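Local coordinates for 3-hydroxyisobutyryl-CoA hydrolase (Mycobacterium thermoresistibile, PDB 4HDT), which probably hydrolyses 3-hydroxyisobutyryl-CoA to 3-hydroxyisobutyrate and free coenzyme A, and binds zinc ions, at residues Leu166-Pro174 and Ala257-Ser265. Numbering follows the deposited sequence.
Sequences LHAALTGAP and AADLIATRS
Arg264 grips the carbonyl oxygen of Thr171 side-on, with NE at 3.0 Å and NH2 at 2.9 Å from that single O. The oxygen lies in the guanidinium plane, but only NH2 sits in the carbonyl plane; NE stands above it. Thr171 ends helix 164-171, and Gly172 follows with a positive phi (65°), which glycine tolerates easily. Arginine suits this place because its planar, charged end can supply two N-H groups to one C-terminal carbonyl, probably assisted by the negative pole of the helix.

Packing is tight on the buried side. Thr171 CG2 touches both Ile261 CG1, 3.9 Å away, and Ala257 CB; alanine suits this spot, its methyl fitting also against the edge of the His167 ring, which a hydrogen bond from ND1 to Tyr234 OH helps to place. Ile261 CG1 in turn lies against Leu170 O. OG1 of Thr171 sits between its backbone N and carbonyl carbon (chi1 64°), where it donates to His167 O at 2.8 Å and accepts from Ala173 N in an ST turn.

Toward solvent the contact thins. Leu260 CD2 reaches Ala173 CB at 3.8 Å, both residues being partly exposed, while Leu260 CD1 covers part of one face of the Arg264 guanidinium.

The axes of 166-171 and 257-261 run 44° apart, joined by a C-terminal carbonyl gripped by an arginine, within the helical part of a crotonase-like fold, away from the zinc sites.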
loop_
_atom_site.group_PDB
_atom_site.type_symbol
_atom_site.label_atom_id
_atom_site.label_comp_id
_atom_site.label_asym_id
_atom_site.label_seq_id
_atom_site.Cartn_x
_atom_site.Cartn_y
_atom_site.Cartn_z
ATOM N N LEU A 166 -5.681 -11.327 3.462
ATOM C CA LEU A 166 -4.850 -11.795 4.591
ATOM C C LEU A 166 -3.578 -12.435 4.107
ATOM O O LEU A 166 -2.499 -12.270 4.692
ATOM C CB LEU A 166 -5.600 -12.818 5.480
ATOM C CG LEU A 166 -6.741 -12.280 6.236
ATOM C CD1 LEU A 166 -7.356 -13.394 7.098
ATOM C CD2 LEU A 166 -6.310 -11.150 7.120
ATOM N N HIS A 167 -3.688 -13.235 3.050
ATOM C CA HIS A 167 -2.501 -13.821 2.461
ATOM C C HIS A 167 -1.479 -12.740 2.065
ATOM O O HIS A 167 -0.307 -12.851 2.409
ATOM C CB HIS A 167 -2.908 -14.725 1.293
ATOM C CG HIS A 167 -1.764 -15.222 0.484
ATOM N ND1 HIS A 167 -0.952 -16.262 0.894
ATOM C CD2 HIS A 167 -1.262 -14.801 -0.702
ATOM C CE1 HIS A 167 -0.030 -16.483 -0.014
ATOM N NE2 HIS A 167 -0.176 -15.596 -0.982
ATOM N N ALA A 168 -1.922 -11.766 1.291
ATOM C CA ALA A 168 -1.021 -10.698 0.892
ATOM C C ALA A 168 -0.419 -9.981 2.116
ATOM O O ALA A 168 0.775 -9.685 2.127
ATOM C CB ALA A 168 -1.739 -9.735 -0.024
ATOM N N ALA A 169 -1.248 -9.754 3.137
ATOM C CA ALA A 169 -0.821 -8.950 4.315
ATOM C C ALA A 169 0.149 -9.711 5.219
ATOM O O ALA A 169 1.092 -9.123 5.774
ATOM C CB ALA A 169 -2.039 -8.548 5.105
ATOM N N LEU A 170 -0.052 -11.027 5.387
ATOM C CA LEU A 170 0.770 -11.807 6.314
ATOM C C LEU A 170 2.040 -12.286 5.667
ATOM O O LEU A 170 3.112 -12.285 6.296
ATOM C CB LEU A 170 -0.054 -12.960 6.896
ATOM C CG LEU A 170 -1.242 -12.529 7.736
ATOM C CD1 LEU A 170 -1.959 -13.765 8.282
ATOM C CD2 LEU A 170 -0.915 -11.578 8.882
ATOM N N THR A 171 1.960 -12.697 4.395
ATOM C CA THR A 171 3.180 -13.056 3.670
ATOM C C THR A 171 4.007 -11.817 3.371
ATOM O O THR A 171 5.223 -11.880 3.384
ATOM C CB THR A 171 2.949 -13.796 2.331
ATOM O OG1 THR A 171 2.254 -12.958 1.391
ATOM C CG2 THR A 171 2.179 -15.154 2.574
ATOM N N GLY A 172 3.324 -10.722 3.066
ATOM C CA GLY A 172 3.984 -9.530 2.513
ATOM C C GLY A 172 4.600 -9.718 1.136
ATOM O O GLY A 172 5.466 -8.900 0.715
ATOM N N ALA A 173 4.190 -10.783 0.451
ATOM C CA ALA A 173 4.752 -11.151 -0.850
ATOM C C ALA A 173 4.169 -10.314 -1.984
ATOM O O ALA A 173 2.999 -9.914 -1.959
ATOM C CB ALA A 173 4.487 -12.621 -1.127
ATOM N N PRO A 174 4.976 -10.070 -3.030
ATOM C CA PRO A 174 4.444 -9.395 -4.203
ATOM C C PRO A 174 3.436 -10.208 -5.002
ATOM O O PRO A 174 3.487 -11.480 -5.049
ATOM C CB PRO A 174 5.685 -9.093 -5.035
ATOM C CG PRO A 174 6.650 -10.138 -4.644
ATOM C CD PRO A 174 6.362 -10.528 -3.223
ATOM N N ALA A 257 4.161 -20.227 1.553
ATOM C CA ALA A 257 3.516 -19.159 2.304
ATOM C C ALA A 257 3.848 -19.248 3.768
ATOM O O ALA A 257 4.188 -18.252 4.390
ATOM C CB ALA A 257 2.007 -19.181 2.102
ATOM N N ALA A 258 3.725 -20.426 4.351
ATOM C CA ALA A 258 4.091 -20.640 5.746
ATOM C C ALA A 258 5.528 -20.268 6.038
ATOM O O ALA A 258 5.818 -19.601 7.033
ATOM C CB ALA A 258 3.825 -22.079 6.151
ATOM N N ASP A 259 6.437 -20.706 5.191
ATOM C CA ASP A 259 7.859 -20.379 5.378
ATOM C C ASP A 259 8.085 -18.882 5.387
ATOM O O ASP A 259 8.933 -18.400 6.158
ATOM C CB ASP A 259 8.717 -20.971 4.250
ATOM C CG ASP A 259 8.868 -22.520 4.326
ATOM O OD1 ASP A 259 8.622 -23.189 5.354
ATOM O OD2 ASP A 259 9.267 -23.112 3.296
ATOM N N LEU A 260 7.378 -18.171 4.510
ATOM C CA LEU A 260 7.584 -16.703 4.384
ATOM C C LEU A 260 7.020 -15.981 5.614
ATOM O O LEU A 260 7.694 -15.123 6.201
ATOM C CB LEU A 260 7.060 -16.142 3.061
ATOM C CG LEU A 260 7.367 -14.693 2.703
ATOM C CD1 LEU A 260 8.859 -14.439 2.806
ATOM C CD2 LEU A 260 6.860 -14.291 1.322
ATOM N N ILE A 261 5.834 -16.378 6.044
ATOM C CA ILE A 261 5.204 -15.813 7.224
ATOM C C ILE A 261 6.091 -15.980 8.442
ATOM O O ILE A 261 6.212 -15.083 9.289
ATOM C CB ILE A 261 3.803 -16.455 7.476
ATOM C CG1 ILE A 261 2.860 -16.040 6.356
ATOM C CG2 ILE A 261 3.235 -16.057 8.833
ATOM C CD1 ILE A 261 1.577 -16.820 6.347
ATOM N N ALA A 262 6.719 -17.145 8.534
ATOM C CA ALA A 262 7.490 -17.500 9.678
ATOM C C ALA A 262 8.738 -16.655 9.791
ATOM O O ALA A 262 9.345 -16.645 10.845
ATOM C CB ALA A 262 7.825 -18.983 9.622
ATOM N N THR A 263 9.128 -15.947 8.733
ATOM C CA THR A 263 10.239 -14.982 8.825
ATOM C C THR A 263 9.833 -13.586 9.305
ATOM O O THR A 263 10.719 -12.755 9.543
ATOM C CB THR A 263 10.957 -14.765 7.470
ATOM O OG1 THR A 263 10.113 -14.045 6.543
ATOM C CG2 THR A 263 11.482 -16.110 6.887
ATOM N N ARG A 264 8.539 -13.328 9.452
ATOM C CA ARG A 264 8.054 -11.976 9.692
ATOM C C ARG A 264 7.939 -11.723 11.168
ATOM O O ARG A 264 8.001 -12.645 12.004
ATOM C CB ARG A 264 6.701 -11.756 8.999
ATOM C CG ARG A 264 6.618 -12.057 7.530
ATOM C CD ARG A 264 7.725 -11.405 6.757
ATOM N NE ARG A 264 7.461 -11.416 5.335
ATOM C CZ ARG A 264 8.297 -10.941 4.414
ATOM N NH1 ARG A 264 9.513 -10.504 4.738
ATOM N NH2 ARG A 264 7.949 -10.927 3.148
ATOM N N SER A 265 7.853 -10.438 11.524
ATOM C CA SER A 265 7.753 -10.059 12.924
ATOM C C SER A 265 6.517 -10.658 13.575
ATOM O O SER A 265 5.403 -10.380 13.084
ATOM C CB SER A 265 7.701 -8.518 13.019
ATOM O OG SER A 265 7.155 -8.072 14.234
#